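Ralf, proline/betaine transporter (Legionella pneumophila, PDB 4D7Q) probably acts as a guanine nucleotide exchange factor, here as an engineered fusion of the Legionella Sec7 domain with the capping domain of Rickettsia prowazekii RalF. Local coordinates at residues E95-F100 with Q118-A123; L148-H153 with S289-G294; F222-Q227 with Q236-K241; K252-F257 with T262-S267; I301-L304 with Q310-E313. The protein carries 2 engineered substitutions. All blocks are in the same frame, centred on the assembly; numbering follows the deposited sequence.

Overall arrangement
Contact 1 closes a short loop of the Legionella Sec7 part, tying helix 93-102 to helix 110-127. Next comes helix 135-152, where contact 2 opens; it closes only at residues 289-294 of the Rickettsia capping part and so joins the two halves of the fusion. Contacts 3 and 4 are nested inside that long loop and follow one another: the first folds a loop back on helix 220-230, the second pairs strand 248-252 with 264-271. Contact 4 touches contact 2 where Ser289 packs on Thr262 and Gly263, and reaches contact 1 through Gln118 and Lys255. Contact 5 comes last, linking strand 297-303 of the same sheet to the start of helix 313-325.

Contact 1: residues E95-F100 with Q118-A123; sequences EGLRTF and QSFSGA
The rings of Phe100 and Phe120 each receive an aliphatic carbon of the facing helix. Over the centre of one face of the Phe100 ring sits Phe120 CB, 3.6 Å from the ring centroid and only 9° off the normal, a well-centred CH-pi contact. One face of the Phe120 ring is met by Leu97 CA, nearer the rim, at 3.9 Å from its centroid. The two ring planes meet obliquely, at 43°; outside partners with true edge-to-face geometry are Phe104 for Phe100 and Phe88 for Phe120.

With CG of Phe120 anti to the backbone N, the ring is carried forward until its CE1 lies 3.4 Å from Leu97 N. So close an approach suits Gly96, which puts bare backbone against the ring, its C 3.5 Å from Phe120 CE1. Leu97 flanks the ring with its CB, 3.7 Å from Phe120 CZ, while Leu97 CD1 covers the CD2-CE2 side.

Every touching residue is buried, and between these two segments the touching is all through carbon and backbone, which suits apolar side chains. Helices 93-102 and 110-127, whose local segments run at 142° to each other, thus share an aromatic seam inside the all-helical Sec7 domain.

Contact 2: residues L148-H153 with S289-G294; sequences LNTDLH and SRWFLG
Trp291 meets Thr150 with its CB before its ring turns elsewhere. That CB lies 3.4 Å from Thr150 CG2, a snug methyl contact, and 3.6 Å from Thr150 OG1; the next atom, Trp291 CG, is already 4.1 Å from OG1. With chi1 at 60°, CG is placed between the backbone N and the carbonyl carbon, and the indole leads away from Thr150 toward Phe143, Ile146 and Met147 on the same helix 135-152, with Phe202 also touching it. Phe292 CB lies over one face of the indole, near its rim. Threonine suits the neighbouring helical surface: its methyl packs, while its OG1 is hydrogen-bonded to the carbonyl of Ile146 one turn back.

Beside this, Arg290 and Asp151 form a bidentate salt bridge. The arginine chain bends at chi3 and offers its guanidinium end-on, NH1 to Asp151 OD1 at 3.0 Å and NH2 to Asp151 OD2 at 3.1 Å. Both oxygens are met on their syn sides, though some 24° out of the carboxylate plane; the two group planes are 11° apart, and the paired bonds limit rotation of either group. Arg290 NH1 also forms a salt bridge to the sulfonate of a buffer molecule, probably from crystallisation.

The contact joins a Legionella Sec7 helix to the short helix 290-293 of the Rickettsia part: an interface of Sec7 and capping domains in an engineered chimera.

Contact 3: residues F222-Q227 with Q236-K241; sequences FKQLNQ and QNIFPK
Behind Gln224 and Leu225, the two residues that meet Ile238, the helix is held by its usual backbone bonds, the shortest running from Asn226 N to Phe222 O at 2.8 Å. In the Rickettsia capping domain the loop after helix 220-230 folds back on it, residues 236-241 lying over one side before the chain enters strand 248-252.

Ile238 is the loop residue that does the touching. Its side chain and that of Gln224 lie alongside each other, running opposite ways, and both CB and the amide end of the glutamine rest against it: Gln224 CB is 4.1 Å from Ile238 CD1, and Gln224 CD is 4.0 Å from Ile238 CG2. A glutamine suits this partly exposed place, since its chain can lie along an apolar neighbour. Leu225, more deeply buried, lends its CB, 4.3 Å from Ile238 CD1, and continues inward onto Val268 of strand 264-271.

In the loop itself, a weak bond from Phe239 N to Asn237 OD1, 3.3 Å long, spans Ile238. Ile238 carries CG1 between its backbone N and carbonyl carbon (chi1 44°), and this torsion together with chi2 (98°) brings its CD1 4.0 Å above the plane of the Phe239 ring, toward the rim.

Contact 4: residues K252-F257 with T262-S267; sequences KNPKTF and TGYKGS
This is an antiparallel beta pairing at the edge of the capping-domain sheet, and Lys252 with Ser267 form its hydrogen-bonded pair. Lys252 N gives an almost straight bond to Ser267 O (2.8 Å, 174°), and Ser267 N returns one to Lys252 O at 3.0 Å. The lysine's own tip turns away to a salt bridge with Glu250.

Beyond the pair the chains splay, and Pro254 wedges between them. Its CB rests 3.5 Å from Tyr264 CD2, and its CD is only 3.1 Å from Lys265 O, an approach that a proline, with no N-H to offer, makes through carbon. Gly266 takes a positive phi of 132°, a conformation easy for glycine, and its CA lies 3.3 Å from Lys252 O.

Tyr264, with CG anti to its backbone N (chi1 176°), lies alongside its own strand and donates from OH to Ser267 OG at 2.6 Å. Ser267 OG is also hydrogen-bonded to Glu279 OE2. Thr262 OG1 accepts from Tyr264 N in an ST turn just ahead of strand 264-271. Helix 256-262 connects the paired strands; strand 277-283 lies along the other edge of 264-271, and helix 110-127 of the Sec7 part touches Thr262 and Tyr264.

Contact 5: residues I301-L304 with Q310-E313; sequences IQPL and QPSE
A strand-to-helix connection of the capping domain is drawn together here by two prolines, Pro303 at the end of strand 297-303 and Pro311 just ahead of helix 313-325. Their rings are set obliquely to each other and touch through their CB atoms, Pro303 CB to Pro311 CB at 3.7 Å, with Pro311 CG next nearest to Pro303 CB at 3.9 Å. Pro311 also leans on the backbone: its CB is 3.3 Å from Leu304 O, and its CG stands 3.6 Å from both Pro303 O and Leu304 O. Leu304 itself enters by its backbone, for its side chain turns away to Ala277 and Glu279 on strand 277-283.

The type of residue fits each place. Pro303 has no N-H to give to the sheet, although Leu304 beyond it still makes a backbone hydrogen bond with Ala277, and its compact ring packs on Ser315 and Ala319 of the helix. Pro311, also buried, stands just before the helix N-cap, where a residue in extended conformation (phi -69°, psi 154°) is easily a proline. Ser312 is that N-cap: its OG accepts from Ser315 N, taking up an N-H in the first turn of helix 313-325. Glu313 then starts the helix, where a negative charge would probably suit the positive end of the helix dipole. The carbonyl of Pro311 is hydrogen-bonded to the hydroxyl of Tyr339, and Pro303 O is hydrogen-bonded to a glycerol molecule that probably came from crystallisation.

Contact 1: residues E95-F100 with Q118-A123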
# COMPACT_ATOMS: atom_id res chain seq x y z
N GLU A 95 -1.82 17.07 12.73
CA GLU A 95 -3.17 16.60 13.13
C GLU A 95 -3.89 15.93 11.95
O GLU A 95 -4.49 14.88 12.13
CB GLU A 95 -4.08 17.75 13.64
CG GLU A 95 -3.71 18.36 14.97
CD GLU A 95 -4.52 19.58 15.38
OE1 GLU A 95 -4.93 20.38 14.50
OE2 GLU A 95 -4.72 19.76 16.61
N GLY A 96 -3.89 16.60 10.79
CA GLY A 96 -4.54 16.13 9.57
C GLY A 96 -3.98 14.81 9.10
O GLY A 96 -4.73 13.88 8.81
N LEU A 97 -2.64 14.72 9.06
CA LEU A 97 -1.96 13.51 8.64
C LEU A 97 -2.22 12.36 9.61
O LEU A 97 -2.52 11.26 9.16
CB LEU A 97 -0.45 13.75 8.42
CG LEU A 97 0.42 12.51 8.12
CD1 LEU A 97 0.13 11.96 6.72
CD2 LEU A 97 1.87 12.87 8.19
N ARG A 98 -2.14 12.61 10.92
CA ARG A 98 -2.38 11.57 11.94
C ARG A 98 -3.84 11.07 11.85
O ARG A 98 -4.07 9.86 11.76
CB ARG A 98 -2.05 12.10 13.35
CG ARG A 98 -2.21 11.08 14.49
CD ARG A 98 -1.80 11.71 15.82
NE ARG A 98 -2.71 12.79 16.19
CZ ARG A 98 -2.36 14.06 16.38
NH1 ARG A 98 -1.09 14.43 16.29
NH2 ARG A 98 -3.28 14.97 16.68
N THR A 99 -4.81 11.99 11.78
CA THR A 99 -6.26 11.67 11.66
C THR A 99 -6.51 10.85 10.41
O THR A 99 -7.25 9.87 10.46
CB THR A 99 -7.09 12.96 11.65
OG1 THR A 99 -6.80 13.68 12.84
CG2 THR A 99 -8.60 12.71 11.56
N PHE A 100 -5.90 11.26 9.28
CA PHE A 100 -6.01 10.58 7.99
C PHE A 100 -5.51 9.13 8.07
O PHE A 100 -6.24 8.20 7.72
CB PHE A 100 -5.20 11.35 6.90
CG PHE A 100 -5.17 10.64 5.55
CD1 PHE A 100 -6.25 10.73 4.67
CD2 PHE A 100 -4.08 9.84 5.20
CE1 PHE A 100 -6.22 10.07 3.44
CE2 PHE A 100 -4.05 9.17 3.97
CZ PHE A 100 -5.12 9.29 3.09
N GLN A 118 -0.25 10.40 -1.19
CA GLN A 118 -0.49 11.35 -2.29
C GLN A 118 -1.90 11.97 -2.18
O GLN A 118 -2.07 13.17 -2.38
CB GLN A 118 -0.31 10.65 -3.65
CG GLN A 118 1.16 10.34 -3.96
CD GLN A 118 1.39 9.77 -5.34
OE1 GLN A 118 2.24 8.90 -5.53
NE2 GLN A 118 0.74 10.32 -6.34
N SER A 119 -2.89 11.14 -1.84
CA SER A 119 -4.27 11.57 -1.66
C SER A 119 -4.38 12.60 -0.53
O SER A 119 -4.96 13.67 -0.73
CB SER A 119 -5.15 10.36 -1.38
OG SER A 119 -6.51 10.74 -1.43
N PHE A 120 -3.81 12.30 0.66
CA PHE A 120 -3.82 13.23 1.79
C PHE A 120 -3.10 14.54 1.41
O PHE A 120 -3.58 15.62 1.76
CB PHE A 120 -3.12 12.62 3.04
CG PHE A 120 -2.71 13.68 4.05
CD1 PHE A 120 -3.66 14.28 4.89
CD2 PHE A 120 -1.40 14.17 4.08
CE1 PHE A 120 -3.30 15.32 5.75
CE2 PHE A 120 -1.05 15.21 4.95
CZ PHE A 120 -2.00 15.77 5.79
N SER A 121 -1.94 14.42 0.74
CA SER A 121 -1.11 15.58 0.35
C SER A 121 -1.89 16.56 -0.54
O SER A 121 -1.91 17.75 -0.25
CB SER A 121 0.17 15.11 -0.36
OG SER A 121 0.92 14.27 0.50
N GLY A 122 -2.58 16.03 -1.55
CA GLY A 122 -3.40 16.85 -2.45
C GLY A 122 -4.57 17.51 -1.76
O GLY A 122 -4.83 18.70 -1.95
N ALA A 123 -5.27 16.76 -0.90
CA ALA A 123 -6.44 17.27 -0.18
C ALA A 123 -6.07 18.26 0.94
O ALA A 123 -6.73 19.28 1.08
CB ALA A 123 -7.28 16.13 0.36

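Contact 2: residues L148-H153 with S289-G294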
# COMPACT_ATOMS: atom_id res chain seq x y z
N LEU A 148 9.77 10.02 11.42
CA LEU A 148 10.21 10.66 12.66
C LEU A 148 9.30 10.30 13.84
O LEU A 148 9.80 9.94 14.91
CB LEU A 148 10.35 12.17 12.51
CG LEU A 148 10.90 12.96 13.74
CD1 LEU A 148 12.35 12.55 14.10
CD2 LEU A 148 10.83 14.48 13.49
N ASN A 149 7.98 10.40 13.64
CA ASN A 149 7.04 10.05 14.71
C ASN A 149 7.23 8.63 15.21
O ASN A 149 7.29 8.42 16.41
CB ASN A 149 5.59 10.32 14.30
CG ASN A 149 4.62 10.02 15.41
OD1 ASN A 149 4.17 8.90 15.53
ND2 ASN A 149 4.34 10.98 16.29
N THR A 150 7.39 7.66 14.29
CA THR A 150 7.61 6.27 14.63
C THR A 150 8.85 6.10 15.53
O THR A 150 8.80 5.40 16.54
CB THR A 150 7.68 5.39 13.36
OG1 THR A 150 6.59 5.69 12.49
CG2 THR A 150 7.64 3.91 13.67
N ASP A 151 9.97 6.72 15.13
CA ASP A 151 11.21 6.61 15.89
C ASP A 151 11.21 7.33 17.22
O ASP A 151 11.69 6.77 18.20
CB ASP A 151 12.42 7.03 15.04
CG ASP A 151 12.87 5.95 14.07
OD1 ASP A 151 12.23 4.86 14.04
OD2 ASP A 151 13.88 6.16 13.38
N LEU A 152 10.71 8.59 17.26
CA LEU A 152 10.67 9.39 18.50
C LEU A 152 9.89 8.71 19.61
O LEU A 152 10.25 8.84 20.78
CB LEU A 152 10.10 10.81 18.27
CG LEU A 152 11.02 11.86 17.56
CD1 LEU A 152 10.37 13.24 17.55
CD2 LEU A 152 12.31 12.04 18.29
N HIS A 153 8.81 8.00 19.23
CA HIS A 153 7.91 7.28 20.13
C HIS A 153 8.32 5.83 20.35
O HIS A 153 7.62 5.11 21.04
CB HIS A 153 6.44 7.46 19.71
CG HIS A 153 5.98 8.87 19.87
ND1 HIS A 153 5.58 9.36 21.10
CD2 HIS A 153 6.00 9.89 18.98
CE1 HIS A 153 5.34 10.64 20.92
NE2 HIS A 153 5.57 11.01 19.65
N SER A 289 13.16 3.09 5.68
CA SER A 289 12.07 2.15 5.57
C SER A 289 11.61 1.38 6.82
O SER A 289 10.65 0.65 6.75
CB SER A 289 12.38 1.17 4.46
OG SER A 289 13.46 0.36 4.73
N ARG A 290 12.31 1.50 7.92
CA ARG A 290 12.08 0.64 9.05
C ARG A 290 10.67 0.73 9.58
O ARG A 290 10.10 -0.25 9.98
CB ARG A 290 13.10 0.88 10.15
CG ARG A 290 13.30 -0.25 11.12
CD ARG A 290 14.47 -0.10 12.07
NE ARG A 290 15.05 1.22 12.13
CZ ARG A 290 14.52 2.25 12.76
NH1 ARG A 290 13.41 2.13 13.44
NH2 ARG A 290 15.13 3.40 12.72
N TRP A 291 10.10 1.91 9.56
CA TRP A 291 8.77 1.98 10.16
C TRP A 291 7.74 1.26 9.31
O TRP A 291 6.70 0.82 9.81
CB TRP A 291 8.36 3.44 10.37
CG TRP A 291 8.31 4.23 9.10
CD1 TRP A 291 9.26 5.10 8.64
CD2 TRP A 291 7.26 4.24 8.13
NE1 TRP A 291 8.86 5.64 7.44
CE2 TRP A 291 7.64 5.13 7.11
CE3 TRP A 291 6.03 3.58 8.03
CZ2 TRP A 291 6.84 5.38 5.99
CZ3 TRP A 291 5.23 3.83 6.92
CH2 TRP A 291 5.64 4.72 5.92
N PHE A 292 8.03 1.13 8.02
CA PHE A 292 7.12 0.45 7.09
C PHE A 292 7.39 -1.03 6.98
O PHE A 292 6.45 -1.83 6.93
CB PHE A 292 7.25 1.08 5.68
CG PHE A 292 6.26 0.55 4.67
CD1 PHE A 292 4.91 0.92 4.72
CD2 PHE A 292 6.66 -0.35 3.69
CE1 PHE A 292 4.00 0.42 3.78
CE2 PHE A 292 5.75 -0.83 2.74
CZ PHE A 292 4.43 -0.43 2.78
N LEU A 293 8.68 -1.39 6.89
CA LEU A 293 9.11 -2.75 6.63
C LEU A 293 9.64 -3.51 7.84
O LEU A 293 9.68 -4.74 7.83
CB LEU A 293 10.20 -2.67 5.53
CG LEU A 293 10.77 -3.99 4.98
CD1 LEU A 293 9.72 -4.77 4.20
CD2 LEU A 293 12.00 -3.75 4.18
N GLY A 294 10.12 -2.80 8.84
CA GLY A 294 10.79 -3.48 9.93
C GLY A 294 12.22 -3.76 9.50
O GLY A 294 12.72 -3.17 8.54

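Contact 3: residues F222-Q227 with Q236-K241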
# COMPACT_ATOMS: atom_id res chain seq x y z
N PHE A 222 15.74 -16.67 -3.88
CA PHE A 222 15.89 -15.26 -3.55
C PHE A 222 17.34 -14.81 -3.75
O PHE A 222 17.55 -13.70 -4.27
CB PHE A 222 15.40 -14.94 -2.14
CG PHE A 222 15.35 -13.46 -1.84
CD1 PHE A 222 14.34 -12.66 -2.36
CD2 PHE A 222 16.30 -12.87 -1.00
CE1 PHE A 222 14.29 -11.30 -2.06
CE2 PHE A 222 16.24 -11.51 -0.70
CZ PHE A 222 15.24 -10.73 -1.24
N LYS A 223 18.33 -15.67 -3.39
CA LYS A 223 19.76 -15.39 -3.59
C LYS A 223 20.02 -15.01 -5.06
O LYS A 223 20.65 -13.99 -5.33
CB LYS A 223 20.63 -16.60 -3.21
CG LYS A 223 22.13 -16.36 -3.42
CD LYS A 223 22.91 -17.64 -3.68
CE LYS A 223 23.46 -18.26 -2.42
NZ LYS A 223 24.10 -19.58 -2.69
N GLN A 224 19.51 -15.83 -5.99
CA GLN A 224 19.66 -15.64 -7.43
C GLN A 224 18.93 -14.39 -7.92
O GLN A 224 19.54 -13.57 -8.61
CB GLN A 224 19.21 -16.90 -8.18
CG GLN A 224 20.15 -18.08 -7.97
CD GLN A 224 19.68 -19.29 -8.71
OE1 GLN A 224 18.87 -20.07 -8.21
NE2 GLN A 224 20.17 -19.45 -9.92
N LEU A 225 17.66 -14.21 -7.50
CA LEU A 225 16.88 -13.04 -7.87
C LEU A 225 17.57 -11.76 -7.42
O LEU A 225 17.77 -10.86 -8.24
CB LEU A 225 15.44 -13.13 -7.30
CG LEU A 225 14.52 -11.93 -7.51
CD1 LEU A 225 14.30 -11.63 -9.00
CD2 LEU A 225 13.21 -12.13 -6.80
N ASN A 226 17.99 -11.71 -6.15
CA ASN A 226 18.69 -10.58 -5.57
C ASN A 226 20.01 -10.25 -6.30
O ASN A 226 20.32 -9.08 -6.48
CB ASN A 226 18.89 -10.78 -4.06
CG ASN A 226 19.63 -9.65 -3.41
OD1 ASN A 226 19.19 -8.50 -3.42
ND2 ASN A 226 20.80 -9.95 -2.86
N GLN A 227 20.78 -11.30 -6.72
CA GLN A 227 22.04 -11.14 -7.48
C GLN A 227 21.78 -10.37 -8.79
O GLN A 227 22.58 -9.50 -9.13
CB GLN A 227 22.68 -12.49 -7.78
CG GLN A 227 23.51 -13.04 -6.63
CD GLN A 227 23.99 -14.47 -6.83
OE1 GLN A 227 23.62 -15.16 -7.79
NE2 GLN A 227 24.82 -14.93 -5.90
N GLN A 236 16.64 -13.77 -15.14
CA GLN A 236 16.45 -15.01 -15.89
C GLN A 236 15.49 -15.95 -15.12
O GLN A 236 15.20 -15.70 -13.95
CB GLN A 236 17.81 -15.68 -16.18
CG GLN A 236 18.56 -14.92 -17.28
CD GLN A 236 19.91 -15.50 -17.57
OE1 GLN A 236 20.90 -15.16 -16.91
NE2 GLN A 236 20.00 -16.34 -18.58
N ASN A 237 14.96 -16.99 -15.81
CA ASN A 237 14.09 -17.99 -15.20
C ASN A 237 14.93 -18.89 -14.28
O ASN A 237 15.57 -19.84 -14.72
CB ASN A 237 13.32 -18.76 -16.27
CG ASN A 237 12.40 -19.85 -15.76
OD1 ASN A 237 12.23 -20.07 -14.56
ND2 ASN A 237 11.76 -20.57 -16.67
N ILE A 238 14.95 -18.55 -12.99
CA ILE A 238 15.69 -19.28 -11.95
C ILE A 238 14.70 -20.03 -11.03
O ILE A 238 15.06 -20.49 -9.95
CB ILE A 238 16.60 -18.27 -11.16
CG1 ILE A 238 15.84 -16.95 -10.83
CG2 ILE A 238 17.86 -17.94 -11.99
CD1 ILE A 238 15.27 -16.82 -9.47
N PHE A 239 13.45 -20.15 -11.48
CA PHE A 239 12.34 -20.74 -10.74
C PHE A 239 12.23 -22.25 -10.95
O PHE A 239 11.88 -22.68 -12.06
CB PHE A 239 11.03 -19.98 -11.07
CG PHE A 239 11.17 -18.48 -10.87
CD1 PHE A 239 11.13 -17.94 -9.59
CD2 PHE A 239 11.38 -17.63 -11.94
CE1 PHE A 239 11.29 -16.56 -9.39
CE2 PHE A 239 11.54 -16.26 -11.75
CZ PHE A 239 11.50 -15.73 -10.47
N PRO A 240 12.56 -23.08 -9.92
CA PRO A 240 12.53 -24.54 -10.10
C PRO A 240 11.22 -25.17 -10.58
O PRO A 240 11.27 -26.19 -11.24
CB PRO A 240 12.98 -25.09 -8.73
CG PRO A 240 13.72 -23.97 -8.10
CD PRO A 240 13.06 -22.72 -8.57
N LYS A 241 10.05 -24.56 -10.29
CA LYS A 241 8.75 -25.10 -10.73
C LYS A 241 8.40 -24.66 -12.15
O LYS A 241 7.38 -25.09 -12.70
CB LYS A 241 7.62 -24.72 -9.75
CG LYS A 241 7.87 -25.10 -8.29
CD LYS A 241 7.85 -26.61 -8.04
CE LYS A 241 7.88 -26.91 -6.56
NZ LYS A 241 8.58 -28.19 -6.27

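Contact 4: residues K252-F257 with T262-S267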
# COMPACT_ATOMS: atom_id res chain seq x y z
N LYS A 252 10.22 -3.59 -13.14
CA LYS A 252 9.73 -2.22 -13.06
C LYS A 252 10.34 -1.55 -11.83
O LYS A 252 10.11 -2.00 -10.71
CB LYS A 252 8.19 -2.19 -13.03
CG LYS A 252 7.54 -2.61 -14.36
CD LYS A 252 6.04 -2.26 -14.39
CE LYS A 252 5.31 -2.80 -15.60
NZ LYS A 252 5.62 -2.03 -16.85
N ASN A 253 11.18 -0.54 -12.07
CA ASN A 253 11.88 0.19 -11.02
C ASN A 253 10.96 1.16 -10.31
O ASN A 253 10.08 1.76 -10.92
CB ASN A 253 13.12 0.91 -11.57
CG ASN A 253 14.17 -0.05 -12.02
OD1 ASN A 253 14.83 -0.71 -11.21
ND2 ASN A 253 14.30 -0.22 -13.31
N PRO A 254 11.10 1.29 -8.98
CA PRO A 254 10.24 2.25 -8.27
C PRO A 254 10.87 3.64 -8.33
O PRO A 254 12.04 3.77 -8.67
CB PRO A 254 10.26 1.70 -6.84
CG PRO A 254 11.62 1.07 -6.70
CD PRO A 254 12.08 0.65 -8.07
N LYS A 255 10.13 4.66 -7.89
CA LYS A 255 10.69 6.00 -7.74
C LYS A 255 11.65 5.87 -6.56
O LYS A 255 11.36 5.15 -5.62
CB LYS A 255 9.60 7.02 -7.42
CG LYS A 255 8.64 7.21 -8.60
CD LYS A 255 7.31 7.80 -8.17
CE LYS A 255 6.50 6.85 -7.32
NZ LYS A 255 5.90 7.58 -6.19
N THR A 256 12.83 6.48 -6.66
CA THR A 256 13.88 6.39 -5.64
C THR A 256 13.44 6.85 -4.27
O THR A 256 13.80 6.22 -3.27
CB THR A 256 15.14 7.13 -6.10
OG1 THR A 256 14.71 8.37 -6.66
CG2 THR A 256 15.91 6.35 -7.14
N PHE A 257 12.64 7.93 -4.21
CA PHE A 257 12.10 8.46 -2.96
C PHE A 257 11.29 7.35 -2.25
O PHE A 257 11.61 6.98 -1.13
CB PHE A 257 11.26 9.75 -3.22
CG PHE A 257 10.66 10.35 -1.97
CD1 PHE A 257 9.52 9.81 -1.39
CD2 PHE A 257 11.27 11.43 -1.33
CE1 PHE A 257 9.00 10.33 -0.18
CE2 PHE A 257 10.74 11.96 -0.14
CZ PHE A 257 9.57 11.43 0.40
N THR A 262 10.23 2.91 1.93
CA THR A 262 9.48 1.66 2.13
C THR A 262 10.30 0.40 1.90
O THR A 262 9.86 -0.70 2.26
CB THR A 262 8.29 1.60 1.14
OG1 THR A 262 8.81 1.62 -0.17
CG2 THR A 262 7.29 2.70 1.32
N GLY A 263 11.46 0.57 1.27
CA GLY A 263 12.33 -0.56 0.96
C GLY A 263 11.91 -1.31 -0.28
O GLY A 263 12.48 -2.36 -0.60
N TYR A 264 10.91 -0.77 -1.01
CA TYR A 264 10.42 -1.38 -2.25
C TYR A 264 11.47 -1.22 -3.31
O TYR A 264 11.77 -0.08 -3.69
CB TYR A 264 9.11 -0.69 -2.66
CG TYR A 264 8.50 -1.13 -3.97
CD1 TYR A 264 8.25 -2.48 -4.22
CD2 TYR A 264 8.03 -0.20 -4.88
CE1 TYR A 264 7.62 -2.89 -5.40
CE2 TYR A 264 7.42 -0.59 -6.07
CZ TYR A 264 7.22 -1.93 -6.33
OH TYR A 264 6.58 -2.29 -7.49
N LYS A 265 12.08 -2.34 -3.74
CA LYS A 265 13.14 -2.33 -4.74
C LYS A 265 12.57 -2.37 -6.16
O LYS A 265 13.27 -2.05 -7.12
CB LYS A 265 14.14 -3.48 -4.53
CG LYS A 265 14.87 -3.48 -3.19
CD LYS A 265 15.81 -2.27 -3.03
CE LYS A 265 16.18 -2.03 -1.60
NZ LYS A 265 17.19 -0.94 -1.46
N GLY A 266 11.31 -2.76 -6.28
CA GLY A 266 10.64 -2.84 -7.57
C GLY A 266 9.90 -4.13 -7.77
O GLY A 266 9.91 -5.02 -6.89
N SER A 267 9.24 -4.24 -8.92
CA SER A 267 8.42 -5.41 -9.26
C SER A 267 8.93 -6.18 -10.46
O SER A 267 9.21 -5.60 -11.52
CB SER A 267 6.97 -5.02 -9.49
OG SER A 267 6.26 -4.76 -8.29

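Contact 5: residues I301-L304 with Q310-E313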
# COMPACT_ATOMS: atom_id res chain seq x y z
N ILE A 301 3.86 -11.96 -3.84
CA ILE A 301 3.55 -12.53 -5.16
C ILE A 301 2.05 -12.50 -5.43
O ILE A 301 1.26 -13.01 -4.63
CB ILE A 301 4.17 -13.94 -5.37
CG1 ILE A 301 5.68 -13.95 -5.04
CG2 ILE A 301 3.91 -14.48 -6.80
CD1 ILE A 301 5.96 -14.63 -3.79
N GLN A 302 1.66 -11.93 -6.56
CA GLN A 302 0.24 -11.84 -6.91
C GLN A 302 -0.03 -12.14 -8.35
O GLN A 302 0.75 -11.71 -9.19
CB GLN A 302 -0.31 -10.41 -6.62
CG GLN A 302 -0.24 -9.97 -5.15
CD GLN A 302 -0.54 -8.50 -4.96
OE1 GLN A 302 -0.71 -7.74 -5.92
NE2 GLN A 302 -0.63 -8.05 -3.70
N PRO A 303 -1.20 -12.79 -8.67
CA PRO A 303 -1.60 -12.92 -10.09
C PRO A 303 -1.93 -11.51 -10.59
O PRO A 303 -2.55 -10.72 -9.88
CB PRO A 303 -2.86 -13.80 -10.03
CG PRO A 303 -3.37 -13.68 -8.65
CD PRO A 303 -2.23 -13.32 -7.75
N LEU A 304 -1.45 -11.16 -11.78
CA LEU A 304 -1.64 -9.81 -12.30
C LEU A 304 -3.01 -9.52 -12.94
O LEU A 304 -3.44 -10.20 -13.88
CB LEU A 304 -0.48 -9.46 -13.25
CG LEU A 304 -0.12 -7.99 -13.44
CD1 LEU A 304 0.30 -7.31 -12.12
CD2 LEU A 304 0.97 -7.85 -14.47
N GLN A 310 -10.16 -9.10 -13.93
CA GLN A 310 -9.55 -10.03 -12.99
C GLN A 310 -8.41 -10.82 -13.64
O GLN A 310 -8.47 -11.03 -14.86
CB GLN A 310 -10.63 -11.00 -12.43
CG GLN A 310 -11.03 -12.17 -13.31
CD GLN A 310 -12.10 -12.99 -12.64
OE1 GLN A 310 -11.83 -13.94 -11.89
NE2 GLN A 310 -13.35 -12.60 -12.85
N PRO A 311 -7.41 -11.34 -12.89
CA PRO A 311 -6.41 -12.22 -13.53
C PRO A 311 -7.10 -13.53 -13.93
O PRO A 311 -8.09 -13.92 -13.32
CB PRO A 311 -5.38 -12.47 -12.42
CG PRO A 311 -5.70 -11.49 -11.33
CD PRO A 311 -7.18 -11.27 -11.44
N SER A 312 -6.57 -14.21 -14.94
CA SER A 312 -7.11 -15.51 -15.37
C SER A 312 -6.71 -16.59 -14.36
O SER A 312 -5.86 -16.35 -13.49
CB SER A 312 -6.52 -15.88 -16.73
OG SER A 312 -5.10 -15.85 -16.70
N GLU A 313 -7.28 -17.79 -14.52
CA GLU A 313 -6.93 -18.96 -13.71
C GLU A 313 -5.44 -19.28 -13.94
O GLU A 313 -4.74 -19.66 -13.00
CB GLU A 313 -7.80 -20.15 -14.13
CG GLU A 313 -8.02 -21.16 -13.02
CD GLU A 313 -9.04 -22.23 -13.39
OE1 GLU A 313 -10.25 -21.95 -13.31
OE2 GLU A 313 -8.61 -23.34 -13.77